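Local coordinates for protein ketosynthase (Streptomyces sp. MSC090213JE08, PDB 6KXD) that probably serves as the chain length factor subunit of the ketosynthase pair in a highly reducing type II polyketide synthase that builds the acyl chain of ishigamide, at residues S29-G34 / E323-T328. Residues are numbered along the deposited sequence; the frame is centred on the assembly and turned at random.
Sequences SPYGIG and ELLGDT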
loop_
_atom_site.group_PDB
_atom_site.type_symbol
_atom_site.label_atom_id
_atom_site.label_comp_id
_atom_site.label_asym_id
_atom_site.label_seq_id
_atom_site.Cartn_x
_atom_site.Cartn_y
_atom_site.Cartn_z
ATOM N N SER B 29 -1.955 15.104 16.683
ATOM C CA SER B 29 -1.041 15.930 15.962
ATOM C C SER B 29 -0.122 16.667 16.926
ATOM O O SER B 29 -0.283 16.588 18.143
ATOM C CB SER B 29 -1.837 16.910 15.132
ATOM O OG SER B 29 -2.291 17.956 15.973
ATOM N N PRO B 30 0.875 17.423 16.414
ATOM C CA PRO B 30 1.725 18.209 17.303
ATOM C C PRO B 30 0.964 19.288 18.088
ATOM O O PRO B 30 1.531 19.793 19.022
ATOM C CB PRO B 30 2.768 18.830 16.363
ATOM C CG PRO B 30 2.774 17.870 15.177
ATOM C CD PRO B 30 1.333 17.456 15.017
ATOM N N TYR B 31 -0.309 19.541 17.735
ATOM C CA TYR B 31 -1.208 20.385 18.491
ATOM C C TYR B 31 -1.793 19.676 19.701
ATOM O O TYR B 31 -2.247 20.351 20.585
ATOM C CB TYR B 31 -2.356 20.880 17.627
ATOM C CG TYR B 31 -1.895 21.907 16.629
ATOM C CD1 TYR B 31 -1.070 22.939 17.049
ATOM C CD2 TYR B 31 -2.288 21.877 15.306
ATOM C CE1 TYR B 31 -0.626 23.904 16.168
ATOM C CE2 TYR B 31 -1.862 22.851 14.410
ATOM C CZ TYR B 31 -1.022 23.865 14.848
ATOM O OH TYR B 31 -0.541 24.851 14.026
ATOM N N GLY B 32 -1.777 18.342 19.706
ATOM C CA GLY B 32 -2.294 17.598 20.811
ATOM C C GLY B 32 -3.121 16.432 20.351
ATOM O O GLY B 32 -3.117 16.056 19.184
ATOM N N ILE B 33 -3.855 15.841 21.285
ATOM C CA ILE B 33 -4.685 14.749 20.939
ATOM C C ILE B 33 -6.095 15.241 20.661
ATOM O O ILE B 33 -6.759 15.743 21.536
ATOM C CB ILE B 33 -4.679 13.711 22.061
ATOM C CG1 ILE B 33 -3.254 13.264 22.364
ATOM C CG2 ILE B 33 -5.601 12.568 21.672
ATOM C CD1 ILE B 33 -3.135 12.326 23.518
ATOM N N GLY B 34 -6.590 14.982 19.460
ATOM C CA GLY B 34 -7.941 15.177 19.176
ATOM C C GLY B 34 -8.128 16.281 18.189
ATOM O O GLY B 34 -7.240 17.142 18.056
ATOM N N GLU B 323 3.938 24.412 7.839
ATOM C CA GLU B 323 5.292 24.474 8.476
ATOM C C GLU B 323 5.215 24.531 10.005
ATOM O O GLU B 323 6.109 24.103 10.652
ATOM C CB GLU B 323 6.075 25.711 8.025
ATOM C CG GLU B 323 6.868 25.482 6.767
ATOM C CD GLU B 323 7.448 26.756 6.180
ATOM O OE1 GLU B 323 7.998 26.678 5.062
ATOM O OE2 GLU B 323 7.330 27.818 6.835
ATOM N N LEU B 324 4.122 25.022 10.583
ATOM C CA LEU B 324 4.016 25.129 12.023
ATOM C C LEU B 324 4.035 23.738 12.691
ATOM O O LEU B 324 4.311 23.651 13.881
ATOM C CB LEU B 324 2.707 25.849 12.348
ATOM C CG LEU B 324 2.652 27.329 11.963
ATOM C CD1 LEU B 324 1.209 27.823 11.938
ATOM C CD2 LEU B 324 3.471 28.170 12.933
ATOM N N LEU B 325 3.700 22.688 11.931
ATOM C CA LEU B 325 3.675 21.277 12.428
ATOM C C LEU B 325 4.968 20.514 12.138
ATOM O O LEU B 325 5.072 19.318 12.480
ATOM C CB LEU B 325 2.519 20.541 11.766
ATOM C CG LEU B 325 1.131 21.106 12.035
ATOM C CD1 LEU B 325 0.084 20.206 11.388
ATOM C CD2 LEU B 325 0.891 21.262 13.519
ATOM N N GLY B 326 5.951 21.150 11.519
ATOM C CA GLY B 326 7.050 20.446 10.964
ATOM C C GLY B 326 6.629 19.665 9.739
ATOM O O GLY B 326 5.477 19.759 9.278
ATOM N N ASP B 327 7.582 18.909 9.206
ATOM C CA ASP B 327 7.362 18.021 8.112
ATOM C C ASP B 327 6.700 16.786 8.705
ATOM O O ASP B 327 7.385 16.037 9.402
ATOM C CB ASP B 327 8.658 17.660 7.377
ATOM C CG ASP B 327 8.457 16.745 6.178
ATOM O OD1 ASP B 327 7.294 16.402 5.875
ATOM O OD2 ASP B 327 9.446 16.390 5.541
ATOM N N THR B 328 5.374 16.659 8.528
ATOM C CA THR B 328 4.652 15.551 9.170
ATOM C C THR B 328 4.594 14.333 8.253
ATOM O O THR B 328 3.895 13.347 8.545
ATOM C CB THR B 328 3.247 15.988 9.592
ATOM O OG1 THR B 328 2.514 16.427 8.432
ATOM C CG2 THR B 328 3.313 17.086 10.621
#
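A type I beta turn from S29 to G32 joins strands 20-29 and 32-33, and its two middle residues, P30 and Y31, meet L325 at the end of a 3-10 segment. One methyl does most of the work. L325 CD2 lies over one face of the Y31 ring, 3.6 Å from its centroid and 25° off the normal, a CH-pi contact. The methyl sits off-centre, nearer the CE2 edge of the ring, and lies 3.3 Å from Y31 CE2, so the fit is tight. The leucine side chain runs roughly perpendicular to that of Y31. Y31 CG stands anti to its own carbonyl carbon (chi1 -72°), which carries the ring toward L325 and L324. At its far end, Y31 OH passes 3.8 Å from L324 CB and is hydrogen-bonded to A46 O. P30 CD packs 4.1 Å from the same L325 methyl. P30 CG lies 3.8 Å from L325 O, a buried carbonyl oxygen with no polar partner in the model. In the thiolase fold, the contact brings the first hairpin of the N-terminal half against the loop before helix 332-344 in the C-terminal half. F335 of that helix touches both P30 and L325. An alanine at Y31 would probably strip the ring from L325 CD2, opening a gap beside that methyl, and leave A46 O without its hydroxyl partner. Within the turn, S29 OG accepts from Y31 N at 3.1 Å, an ST turn. Backbone bonds link S29 and G32 in both directions.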